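Local coordinates for protein metallophosphoesterase (Clostridium thermocellum, PDB 4J6O) that removes phosphates as the manganese-binding phosphatase domain of bacterial Pnkp, probably clearing 2',3'-phosphate ends of broken RNA before the strands are repaired, at residues Lys99-Leu104 with Phe136-Val141; Lys72-Leu77 with Ala123-Glu128; Arg171-Tyr176 with Tyr192-Asp197; Ile223-Gly226 with Gly231-Thr234. All coordinates share one frame; numbering follows the deposited sequence. Where two conformers were deposited one is given.

In the fold
The four contacts spread across a calcineurin-like phosphoesterase domain whose manganese is bound by Asp19, His21 and Asp65. In contact 4, Gly226 lies about 8 Å from the metal. The side chain of Leu100 in contact 1 is about 12 Å from the bound manganese ion. The side chain of Trp194 in contact 3 is about 14 Å from the bound manganese ion. Contact 1 uses the end of helix 127-138, contact 2 the loop just before its start; their centres are about 14 Å apart. Contacts 1 and 3 meet directly, Arg102 NH1 lying 3.1 Å from Tyr176 OH in a probable hydrogen bond. Contacts 2 and 3 are farthest apart, about 31 Å between centres.

Contact 1: Lys99-Leu104 with Phe136-Val141; sequences KLLRKL and FIDGLV
Leu101 and Ile137 face each other between two helices, each with its CB turned to the opposite segment, and their alpha carbons are 6.5 Å apart. The touch is made low on both side chains: CB of Leu101 lies 3.7 Å from CG2 of Ile137. The branch methyl CD2 of Leu101 then runs past CG2 and over the backbone of the next residue, 3.6 Å from CA of Asp138. A chi1 of 174° sends the isobutyl group of Leu101 outward from its own helix, and CD2 is the branch that reaches the last turn of the other. It also lies 3.7 Å from OD1 of Asp138, an apolar methyl alongside a carboxylate at the exposed margin.

The longer branch of Ile137 goes another way. Its CG1 is anti to the carbonyl carbon (chi1 -66°), and CD1 ends 4.1 Å from CD2 of Leu100, the two side chains crossing at about a right angle. Ile137 thus divides its branches between neighbouring leucines, CG2 to Leu101 and CD1 to Leu100. No hydrogen bond links the segments; the join is van der Waals packing. Leu100 also touches Leu115, Thr118 and Leu119 of helix 115-122, while Phe136 packs on helix 73-86. What results is a buried aliphatic helix-helix interface, joining helix 95-104 to the C-terminal end of helix 127-138 within the alpha/beta fold of a calcineurin-like phosphoesterase.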
loop_
_atom_site.group_PDB
_atom_site.type_symbol
_atom_site.label_atom_id
_atom_site.label_comp_id
_atom_site.label_asym_id
_atom_site.label_seq_id
_atom_site.Cartn_x
_atom_site.Cartn_y
_atom_site.Cartn_z
ATOM N N LYS A 99 4.010 10.308 -5.343
ATOM C CA LYS A 99 5.092 10.942 -6.103
ATOM C C LYS A 99 4.901 10.667 -7.596
ATOM O O LYS A 99 5.163 11.530 -8.437
ATOM C CB LYS A 99 6.440 10.419 -5.648
ATOM C CG LYS A 99 7.601 10.833 -6.553
ATOM C CD LYS A 99 8.924 10.683 -5.805
ATOM C CE LYS A 99 10.098 10.936 -6.724
ATOM N NZ LYS A 99 11.354 10.401 -6.138
ATOM N N LEU A 100 4.438 9.464 -7.947
ATOM C CA LEU A 100 4.195 9.165 -9.349
ATOM C C LEU A 100 3.120 10.069 -9.887
ATOM O O LEU A 100 3.239 10.557 -11.025
ATOM C CB LEU A 100 3.754 7.708 -9.555
ATOM C CG LEU A 100 3.253 7.362 -10.974
ATOM C CD1 LEU A 100 4.321 7.478 -12.057
ATOM C CD2 LEU A 100 2.617 5.942 -10.968
ATOM N N LEU A 101 2.062 10.266 -9.092
ATOM C CA LEU A 101 0.975 11.186 -9.508
ATOM C C LEU A 101 1.498 12.598 -9.778
ATOM O O LEU A 101 1.143 13.213 -10.807
ATOM C CB LEU A 101 -0.172 11.200 -8.492
ATOM C CG LEU A 101 -1.281 12.232 -8.746
ATOM C CD1 LEU A 101 -1.882 12.013 -10.083
ATOM C CD2 LEU A 101 -2.338 12.150 -7.689
ATOM N N ARG A 102 2.387 13.092 -8.915
ATOM C CA ARG A 102 2.968 14.434 -9.124
ATOM C C ARG A 102 3.771 14.464 -10.415
ATOM O O ARG A 102 3.724 15.444 -11.135
ATOM C CB ARG A 102 3.855 14.812 -7.946
ATOM C CG ARG A 102 3.023 15.100 -6.736
ATOM C CD ARG A 102 3.822 15.248 -5.470
ATOM N NE ARG A 102 2.894 15.451 -4.363
ATOM C CZ ARG A 102 3.162 15.173 -3.096
ATOM N NH1 ARG A 102 4.348 14.670 -2.768
ATOM N NH2 ARG A 102 2.239 15.397 -2.165
ATOM N N LYS A 103 4.486 13.384 -10.724
ATOM C CA LYS A 103 5.303 13.346 -11.936
ATOM C C LYS A 103 4.391 13.306 -13.175
ATOM O O LYS A 103 4.572 14.065 -14.125
ATOM C CB LYS A 103 6.262 12.141 -11.886
ATOM C CG LYS A 103 7.026 11.848 -13.176
ATOM C CD LYS A 103 7.978 12.997 -13.559
ATOM C CE LYS A 103 8.694 12.677 -14.851
ATOM N NZ LYS A 103 9.633 13.770 -15.230
ATOM N N LEU A 104 3.370 12.449 -13.156
ATOM C CA LEU A 104 2.449 12.412 -14.286
ATOM C C LEU A 104 1.697 13.747 -14.445
ATOM O O LEU A 104 1.277 14.077 -15.542
ATOM C CB LEU A 104 1.442 11.250 -14.163
ATOM C CG LEU A 104 2.088 9.857 -14.096
ATOM C CD1 LEU A 104 1.046 8.797 -13.730
ATOM C CD2 LEU A 104 2.778 9.501 -15.403
ATOM N N PHE A 136 -7.143 7.507 -10.540
ATOM C CA PHE A 136 -7.142 6.552 -9.463
ATOM C C PHE A 136 -6.306 7.019 -8.280
ATOM O O PHE A 136 -6.739 6.917 -7.139
ATOM C CB PHE A 136 -6.609 5.212 -9.942
ATOM C CG PHE A 136 -6.420 4.227 -8.848
ATOM C CD1 PHE A 136 -7.526 3.665 -8.239
ATOM C CD2 PHE A 136 -5.148 3.794 -8.480
ATOM C CE1 PHE A 136 -7.384 2.720 -7.252
ATOM C CE2 PHE A 136 -5.000 2.853 -7.485
ATOM C CZ PHE A 136 -6.108 2.330 -6.865
ATOM N N ILE A 137 -5.107 7.520 -8.536
ATOM C CA ILE A 137 -4.244 7.838 -7.439
ATOM C C ILE A 137 -4.729 9.085 -6.758
ATOM O O ILE A 137 -4.598 9.248 -5.549
ATOM C CB ILE A 137 -2.787 7.990 -7.903
ATOM C CG1 ILE A 137 -2.266 6.636 -8.400
ATOM C CG2 ILE A 137 -1.915 8.448 -6.794
ATOM C CD1 ILE A 137 -0.837 6.746 -8.912
ATOM N N ASP A 138 -5.284 10.003 -7.561
ATOM C CA ASP A 138 -5.785 11.243 -7.021
ATOM C C ASP A 138 -6.969 11.046 -6.092
ATOM O O ASP A 138 -7.220 11.855 -5.217
ATOM C CB ASP A 138 -6.153 12.190 -8.163
ATOM C CG ASP A 138 -6.402 13.606 -7.679
ATOM O OD1 ASP A 138 -5.412 14.241 -7.261
ATOM O OD2 ASP A 138 -7.570 14.074 -7.710
ATOM N N GLY A 139 -7.700 9.957 -6.259
ATOM C CA GLY A 139 -8.845 9.760 -5.390
ATOM C C GLY A 139 -8.555 8.928 -4.161
ATOM O O GLY A 139 -9.455 8.676 -3.346
ATOM N N LEU A 140 -7.307 8.483 -3.997
ATOM C CA LEU A 140 -6.991 7.688 -2.809
ATOM C C LEU A 140 -7.029 8.541 -1.530
ATOM O O LEU A 140 -6.477 9.640 -1.475
ATOM C CB LEU A 140 -5.634 6.988 -2.953
ATOM C CG LEU A 140 -5.514 6.050 -4.150
ATOM C CD1 LEU A 140 -4.076 5.484 -4.257
ATOM C CD2 LEU A 140 -6.524 4.908 -4.100
ATOM N N VAL A 141 -7.730 8.002 -0.528
ATOM C CA VAL A 141 -7.924 8.560 0.805
ATOM C C VAL A 141 -6.698 8.221 1.686
ATOM O O VAL A 141 -6.179 7.109 1.559
ATOM C CB VAL A 141 -9.197 7.909 1.403
ATOM C CG1 VAL A 141 -9.450 8.374 2.810
ATOM C CG2 VAL A 141 -10.440 8.190 0.522
#

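Contact 2: Lys72-Leu77 with Ala123-Glu128; sequences KITEVL and AKEPQE
OE1 of Glu125 is approached by two groups: the hydroxyl of Thr74, through a weak hydrogen bond of 3.3 Å from OG1, and the ammonium of Lys78, through a salt bridge. Thr74 and Glu125 come at each other from opposite directions, one from the first turn of helix 73-86, the other from the loop leading into helix 127-138. With chi1 of Thr74 at 63°, OG1 sits between the backbone N and the carbonyl carbon; this turns the hydroxyl to OE1 of Glu125 and lets CG2 of Thr74 lie 3.8 Å from CG of Glu125. The glutamate therefore meets the threonine twice, by its carboxylate at the hydroxyl and by its methylene at the methyl. A bend at chi2 (-73°) in Glu125 goes with this double touch, setting CG against the methyl while OE1 stays near the hydroxyl.

Thr74 touches Leu122 of helix 115-122 as well, and OE1 of Gln121 in that helix is hydrogen-bonded to the backbone N of Ile73. This small, partly buried polar link ties the first turn of helix 73-86 to the loop between helices 115-122 and 127-138 in the calcineurin-like alpha/beta fold.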
loop_
_atom_site.group_PDB
_atom_site.type_symbol
_atom_site.label_atom_id
_atom_site.label_comp_id
_atom_site.label_asym_id
_atom_site.label_seq_id
_atom_site.Cartn_x
_atom_site.Cartn_y
_atom_site.Cartn_z
ATOM N N LYS A 72 6.464 -5.677 -13.033
ATOM C CA LYS A 72 5.128 -5.767 -13.623
ATOM C C LYS A 72 4.210 -4.701 -13.027
ATOM O O LYS A 72 3.091 -4.946 -12.618
ATOM C CB LYS A 72 4.554 -7.193 -13.473
ATOM C CG LYS A 72 5.193 -8.156 -14.446
ATOM C CD LYS A 72 4.520 -9.509 -14.341
ATOM C CE LYS A 72 5.210 -10.551 -15.244
ATOM N NZ LYS A 72 4.306 -11.773 -15.329
ATOM N N ILE A 73 4.733 -3.487 -12.930
ATOM C CA ILE A 73 3.990 -2.376 -12.359
ATOM C C ILE A 73 2.616 -2.080 -13.052
ATOM O O ILE A 73 1.629 -1.818 -12.370
ATOM C CB ILE A 73 4.886 -1.139 -12.390
ATOM C CG1 ILE A 73 6.132 -1.430 -11.548
ATOM C CG2 ILE A 73 4.121 0.066 -11.894
ATOM C CD1 ILE A 73 7.347 -0.437 -11.780
ATOM N N THR A 74 2.536 -2.086 -14.390
ATOM C CA THR A 74 1.245 -1.755 -14.998
ATOM C C THR A 74 0.193 -2.857 -14.785
ATOM O O THR A 74 -0.958 -2.557 -14.647
ATOM C CB THR A 74 1.314 -1.410 -16.511
ATOM O OG1 THR A 74 1.763 -2.550 -17.240
ATOM C CG2 THR A 74 2.269 -0.253 -16.752
ATOM N N GLU A 75 0.643 -4.110 -14.690
ATOM C CA GLU A 75 -0.275 -5.205 -14.406
ATOM C C GLU A 75 -0.795 -5.080 -12.979
ATOM O O GLU A 75 -1.995 -5.284 -12.752
ATOM C CB GLU A 75 0.375 -6.570 -14.618
ATOM C CG GLU A 75 0.692 -6.882 -16.085
ATOM C CD GLU A 75 -0.435 -6.506 -17.047
ATOM O OE1 GLU A 75 -1.564 -7.030 -16.893
ATOM O OE2 GLU A 75 -0.185 -5.672 -17.952
ATOM N N VAL A 76 0.099 -4.750 -12.030
ATOM C CA VAL A 76 -0.364 -4.482 -10.675
ATOM C C VAL A 76 -1.423 -3.370 -10.691
ATOM O O VAL A 76 -2.457 -3.457 -10.048
ATOM C CB VAL A 76 0.794 -4.056 -9.732
ATOM C CG1 VAL A 76 0.266 -3.583 -8.387
ATOM C CG2 VAL A 76 1.759 -5.246 -9.515
ATOM N N LEU A 77 -1.142 -2.299 -11.420
ATOM C CA LEU A 77 -2.078 -1.187 -11.443
ATOM C C LEU A 77 -3.420 -1.606 -12.022
ATOM O O LEU A 77 -4.492 -1.279 -11.473
ATOM C CB LEU A 77 -1.499 -0.036 -12.273
ATOM C CG LEU A 77 -0.509 0.809 -11.489
ATOM C CD1 LEU A 77 0.275 1.660 -12.478
ATOM C CD2 LEU A 77 -1.225 1.675 -10.484
ATOM N N ALA A 123 5.219 3.804 -20.166
ATOM C CA ALA A 123 5.452 4.281 -21.521
ATOM C C ALA A 123 4.893 3.331 -22.570
ATOM O O ALA A 123 4.505 3.752 -23.655
ATOM C CB ALA A 123 6.930 4.491 -21.746
ATOM N N LYS A 124 4.861 2.046 -22.246
ATOM C CA LYS A 124 4.334 1.035 -23.156
ATOM C C LYS A 124 2.794 0.973 -23.227
ATOM O O LYS A 124 2.244 0.177 -23.981
ATOM C CB LYS A 124 4.885 -0.341 -22.763
ATOM C CG LYS A 124 6.392 -0.367 -22.595
ATOM C CD LYS A 124 6.886 -1.726 -22.073
ATOM C CE LYS A 124 8.414 -1.750 -21.939
ATOM N NZ LYS A 124 8.963 -3.140 -21.822
ATOM N N GLU A 125 2.106 1.800 -22.445
ATOM C CA GLU A 125 0.644 1.760 -22.353
ATOM C C GLU A 125 0.070 2.957 -23.069
ATOM O O GLU A 125 0.766 3.958 -23.223
ATOM C CB GLU A 125 0.200 1.828 -20.890
ATOM C CG GLU A 125 0.657 0.659 -20.034
ATOM C CD GLU A 125 -0.119 -0.605 -20.358
ATOM O OE1 GLU A 125 0.422 -1.707 -20.129
ATOM O OE2 GLU A 125 -1.263 -0.491 -20.845
ATOM N N PRO A 126 -1.204 2.867 -23.498
ATOM C CA PRO A 126 -1.896 4.006 -24.111
ATOM C C PRO A 126 -2.163 5.128 -23.126
ATOM O O PRO A 126 -1.925 4.986 -21.932
ATOM C CB PRO A 126 -3.223 3.401 -24.591
ATOM C CG PRO A 126 -3.401 2.193 -23.798
ATOM C CD PRO A 126 -2.035 1.655 -23.522
ATOM N N GLN A 127 -2.681 6.234 -23.634
ATOM C CA GLN A 127 -2.799 7.457 -22.858
ATOM C C GLN A 127 -4.015 7.458 -21.968
ATOM O O GLN A 127 -3.971 7.978 -20.856
ATOM C CB GLN A 127 -2.894 8.646 -23.800
ATOM C CG GLN A 127 -2.996 9.967 -23.084
ATOM C CD GLN A 127 -1.781 10.240 -22.227
ATOM O OE1 GLN A 127 -0.653 9.926 -22.614
ATOM N NE2 GLN A 127 -2.000 10.825 -21.055
ATOM N N GLU A 128 -5.112 6.900 -22.468
ATOM C CA GLU A 128 -6.324 6.796 -21.666
ATOM C C GLU A 128 -6.072 5.973 -20.387
ATOM O O GLU A 128 -6.662 6.254 -19.352
ATOM C CB GLU A 128 -7.508 6.234 -22.466
ATOM C CG GLU A 128 -7.334 4.804 -22.976
ATOM C CD GLU A 128 -6.789 4.732 -24.407
ATOM O OE1 GLU A 128 -6.996 3.686 -25.068
ATOM O OE2 GLU A 128 -6.153 5.707 -24.870
#

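Contact 3: Arg171-Tyr176 with Tyr192-Asp197; sequences REFALY and YDWASD
Phe173 swings its ring out from helix 168-176 with CG anti to the backbone N (chi1 -167°), while CG of Trp194 sits between its own backbone N and carbonyl carbon (chi1 70°). Together these settings bring the far end of the phenyl ring onto the indole; the rings span the gap between alpha carbons 10.4 Å apart. CZ of Phe173 comes within 3.7 Å of CG of Trp194, and the same atom is 3.9 Å from CB of Trp194, which lies in the plane of the phenyl ring. The stack is T-shaped: the edge of Phe173 points at the face of the five-membered ring of Trp194, with centroids 5.2 Å apart and planes at 77°. On the other face of the indole, CB of Ala195 rests over the ring centre.

The loop carrying Trp194 is braced by its own polar groups. Asp193 OD1 accepts from the backbone N of Ser196 at 3.2 Å, an Asx motif, and Ser196 OG donates to Asp193 OD2 at 2.9 Å; both bonds meet the carboxylate from above its plane. Tyr192 OH gives a 2.6 Å bond to the anti lone pair of Asp197 OD2. Trp194 also pairs edge-to-face with Tyr206. The chemistry implies a division of labour: buried aromatic rings join helix to loop without any hydrogen bond between the segments, while carboxylates probably steady the loop that carries the tryptophan.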
loop_
_atom_site.group_PDB
_atom_site.type_symbol
_atom_site.label_atom_id
_atom_site.label_comp_id
_atom_site.label_asym_id
_atom_site.label_seq_id
_atom_site.Cartn_x
_atom_site.Cartn_y
_atom_site.Cartn_z
ATOM N N ARG A 171 -2.642 13.567 6.265
ATOM C CA ARG A 171 -2.325 12.872 5.039
ATOM C C ARG A 171 -0.793 12.734 4.890
ATOM O O ARG A 171 -0.284 11.673 4.506
ATOM C CB ARG A 171 -2.950 13.567 3.834
ATOM C CG ARG A 171 -2.467 12.979 2.551
ATOM C CD ARG A 171 -2.955 13.745 1.336
ATOM N NE ARG A 171 -3.054 12.853 0.173
ATOM C CZ ARG A 171 -2.278 12.905 -0.906
ATOM N NH1 ARG A 171 -1.306 13.831 -1.028
ATOM N NH2 ARG A 171 -2.496 12.021 -1.878
ATOM N N GLU A 172 -0.047 13.761 5.287
ATOM C CA GLU A 172 1.402 13.613 5.221
ATOM C C GLU A 172 1.912 12.492 6.133
ATOM O O GLU A 172 2.863 11.748 5.784
ATOM C CB GLU A 172 2.085 14.954 5.595
ATOM C CG GLU A 172 1.689 16.060 4.692
ATOM C CD GLU A 172 2.350 17.399 5.095
ATOM O OE1 GLU A 172 3.295 17.384 5.926
ATOM O OE2 GLU A 172 1.913 18.455 4.585
ATOM N N PHE A 173 1.294 12.368 7.314
ATOM C CA PHE A 173 1.656 11.272 8.225
ATOM C C PHE A 173 1.414 9.903 7.560
ATOM O O PHE A 173 2.289 9.042 7.588
ATOM C CB PHE A 173 0.888 11.367 9.547
ATOM C CG PHE A 173 1.441 10.468 10.621
ATOM C CD1 PHE A 173 1.142 9.104 10.634
ATOM C CD2 PHE A 173 2.313 10.945 11.578
ATOM C CE1 PHE A 173 1.685 8.276 11.587
ATOM C CE2 PHE A 173 2.879 10.103 12.526
ATOM C CZ PHE A 173 2.545 8.764 12.554
ATOM N N ALA A 174 0.276 9.792 6.893
ATOM C CA ALA A 174 -0.046 8.510 6.228
ATOM C C ALA A 174 1.001 8.127 5.189
ATOM O O ALA A 174 1.284 6.960 4.925
ATOM C CB ALA A 174 -1.426 8.600 5.555
ATOM N N LEU A 175 1.542 9.125 4.516
ATOM C CA LEU A 175 2.454 8.860 3.440
ATOM C C LEU A 175 3.888 8.618 3.887
ATOM O O LEU A 175 4.588 7.788 3.313
ATOM C CB LEU A 175 2.449 10.030 2.451
ATOM C CG LEU A 175 1.145 10.300 1.702
ATOM C CD1 LEU A 175 1.240 11.566 0.875
ATOM C CD2 LEU A 175 0.843 9.134 0.762
ATOM N N TYR A 176 4.338 9.383 4.888
ATOM C CA TYR A 176 5.751 9.582 5.259
ATOM C C TYR A 176 6.018 9.349 6.766
ATOM O O TYR A 176 7.173 9.349 7.181
ATOM C CB TYR A 176 6.189 11.066 4.948
ATOM C CG TYR A 176 5.898 11.566 3.543
ATOM C CD1 TYR A 176 6.508 10.978 2.429
ATOM C CD2 TYR A 176 5.014 12.599 3.319
ATOM C CE1 TYR A 176 6.227 11.425 1.126
ATOM C CE2 TYR A 176 4.720 13.044 2.041
ATOM C CZ TYR A 176 5.324 12.459 0.945
ATOM O OH TYR A 176 4.998 12.943 -0.318
ATOM N N TYR A 192 10.215 9.429 13.642
ATOM C CA TYR A 192 9.626 9.238 14.956
ATOM C C TYR A 192 8.985 7.843 15.009
ATOM O O TYR A 192 8.229 7.460 14.090
ATOM C CB TYR A 192 8.547 10.289 15.166
ATOM C CG TYR A 192 7.691 10.055 16.374
ATOM C CD1 TYR A 192 8.244 9.747 17.604
ATOM C CD2 TYR A 192 6.302 10.121 16.267
ATOM C CE1 TYR A 192 7.426 9.519 18.707
ATOM C CE2 TYR A 192 5.488 9.919 17.351
ATOM C CZ TYR A 192 6.041 9.582 18.550
ATOM O OH TYR A 192 5.213 9.373 19.624
ATOM N N ASP A 193 9.329 7.094 16.062
ATOM C CA ASP A 193 8.812 5.725 16.243
ATOM C C ASP A 193 7.465 5.822 16.936
ATOM O O ASP A 193 7.359 5.640 18.156
ATOM C CB ASP A 193 9.758 4.980 17.151
ATOM C CG ASP A 193 9.327 3.549 17.390
ATOM O OD1 ASP A 193 8.213 3.149 16.954
ATOM O OD2 ASP A 193 10.108 2.861 18.040
ATOM N N TRP A 194 6.442 6.145 16.163
ATOM C CA TRP A 194 5.138 6.409 16.715
ATOM C C TRP A 194 4.531 5.123 17.287
ATOM O O TRP A 194 3.719 5.157 18.227
ATOM C CB TRP A 194 4.261 6.992 15.611
ATOM C CG TRP A 194 3.897 5.966 14.556
ATOM C CD1 TRP A 194 4.605 5.668 13.431
ATOM C CD2 TRP A 194 2.770 5.060 14.569
ATOM N NE1 TRP A 194 4.002 4.661 12.745
ATOM C CE2 TRP A 194 2.868 4.266 13.404
ATOM C CE3 TRP A 194 1.708 4.849 15.445
ATOM C CZ2 TRP A 194 1.949 3.238 13.092
ATOM C CZ3 TRP A 194 0.776 3.814 15.135
ATOM C CH2 TRP A 194 0.893 3.054 13.960
ATOM N N ALA A 195 4.896 3.985 16.700
ATOM C CA ALA A 195 4.237 2.744 17.127
ATOM C C ALA A 195 4.603 2.389 18.578
ATOM O O ALA A 195 3.788 1.843 19.329
ATOM C CB ALA A 195 4.571 1.590 16.172
ATOM N N SER A 196 5.820 2.723 18.987
ATOM C CA SER A 196 6.191 2.494 20.387
ATOM C C SER A 196 5.350 3.276 21.383
ATOM O O SER A 196 5.079 2.792 22.485
ATOM C CB SER A 196 7.669 2.732 20.621
ATOM O OG SER A 196 8.380 1.673 20.018
ATOM N N ASP A 197 4.915 4.468 20.992
ATOM C CA ASP A 197 4.165 5.306 21.898
ATOM C C ASP A 197 2.673 5.126 21.723
ATOM O O ASP A 197 1.899 5.806 22.387
ATOM C CB ASP A 197 4.506 6.774 21.656
ATOM C CG ASP A 197 5.915 7.137 22.101
ATOM O OD1 ASP A 197 6.494 6.416 22.953
ATOM O OD2 ASP A 197 6.439 8.152 21.584
#

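Contact 4: Ile223-Gly226 with Gly231-Thr234; sequences IDTG and GKLT
Thr225 and Thr234 bring their side chains together at about a right angle, and Thr225 OG1 and Thr234 OG1 are 2.7 Å apart. The torsion of Thr225 (chi1 42°) puts its OG1 between the backbone N and the carbonyl carbon, from where it donates to Lys232 O at 2.6 Å, reaching that oxygen from above the carbonyl plane. In Thr234 the OG1 is anti to the carbonyl carbon (chi1 -66°), which leaves CG2 to pack 4.0 Å from CB of Ile223. CG of Lys232 lies beside the Thr225 hydroxyl, and the extended chain carries its NZ off to a salt bridge with Glu213.

Backbone bonds close the loop: Lys232 N donates to Thr225 O at 3.1 Å and Gly231 N to Gly226 O at 3.0 Å. Gly231 CA adds a CA-H...O contact to Thr225 O at 3.6 Å. Asp224 OD1 accepts from Gly226 N at 3.0 Å in an Asx turn. One water links Ile223 O to Thr234 N. The chain leaves strand 220-222 of one sheet and returns as strand 232-238 of the other, which lies between strands 14-17 and 242-247, while Leu233 packs on helix 24-33.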
loop_
_atom_site.group_PDB
_atom_site.type_symbol
_atom_site.label_atom_id
_atom_site.label_comp_id
_atom_site.label_asym_id
_atom_site.label_seq_id
_atom_site.Cartn_x
_atom_site.Cartn_y
_atom_site.Cartn_z
ATOM N N ILE A 223 3.336 -4.698 8.053
ATOM C CA ILE A 223 3.372 -5.913 7.222
ATOM C C ILE A 223 4.129 -5.757 5.884
ATOM O O ILE A 223 3.977 -6.571 4.967
ATOM C CB ILE A 223 1.937 -6.435 6.934
ATOM C CG1 ILE A 223 1.124 -5.441 6.117
ATOM C CG2 ILE A 223 1.220 -6.815 8.251
ATOM C CD1 ILE A 223 -0.213 -6.089 5.588
ATOM N N ASP A 224 4.958 -4.712 5.772
ATOM C CA ASP A 224 5.835 -4.637 4.595
ATOM C C ASP A 224 7.067 -5.504 4.776
ATOM O O ASP A 224 8.037 -5.054 5.398
ATOM C CB ASP A 224 6.269 -3.182 4.353
ATOM C CG ASP A 224 7.151 -3.035 3.121
ATOM O OD1 ASP A 224 7.352 -4.051 2.444
ATOM O OD2 ASP A 224 7.610 -1.890 2.819
ATOM N N THR A 225 7.013 -6.717 4.220
ATOM C CA THR A 225 8.084 -7.704 4.363
ATOM C C THR A 225 8.964 -7.694 3.133
ATOM O O THR A 225 9.659 -8.667 2.862
ATOM C CB THR A 225 7.473 -9.078 4.655
ATOM O OG1 THR A 225 6.319 -9.299 3.821
ATOM C CG2 THR A 225 7.031 -9.078 6.121
ATOM N N GLY A 226 8.968 -6.567 2.415
ATOM C CA GLY A 226 9.941 -6.296 1.367
ATOM C C GLY A 226 9.958 -7.270 0.206
ATOM O O GLY A 226 11.012 -7.706 -0.264
ATOM N N GLY A 231 12.216 -10.401 -0.427
ATOM C CA GLY A 231 11.606 -10.866 0.810
ATOM C C GLY A 231 10.335 -11.621 0.528
ATOM O O GLY A 231 10.357 -12.663 -0.152
ATOM N N LYS A 232 9.208 -11.097 1.009
ATOM C CA LYS A 232 7.936 -11.773 0.775
ATOM C C LYS A 232 6.828 -10.750 0.793
ATOM O O LYS A 232 6.999 -9.649 1.321
ATOM C CB LYS A 232 7.670 -12.859 1.780
ATOM C CG LYS A 232 7.615 -12.479 3.200
ATOM C CD LYS A 232 7.972 -13.772 4.049
ATOM C CE LYS A 232 8.192 -13.403 5.500
ATOM N NZ LYS A 232 8.170 -14.683 6.285
ATOM N N LEU A 233 5.721 -11.123 0.181
ATOM C CA LEU A 233 4.536 -10.277 0.162
ATOM C C LEU A 233 3.584 -10.871 1.193
ATOM O O LEU A 233 3.270 -12.087 1.132
ATOM C CB LEU A 233 3.887 -10.292 -1.203
ATOM C CG LEU A 233 2.756 -9.300 -1.386
ATOM C CD1 LEU A 233 3.323 -7.863 -1.300
ATOM C CD2 LEU A 233 2.029 -9.495 -2.757
ATOM N N THR A 234 3.164 -10.026 2.132
ATOM C CA THR A 234 2.352 -10.452 3.263
ATOM C C THR A 234 0.922 -9.916 3.188
ATOM O O THR A 234 0.707 -8.690 2.883
ATOM C CB THR A 234 3.018 -9.998 4.594
ATOM O OG1 THR A 234 4.244 -10.718 4.734
ATOM C CG2 THR A 234 2.094 -10.275 5.773
HETATM O O HOH W 1 4.036 -7.260 2.236
#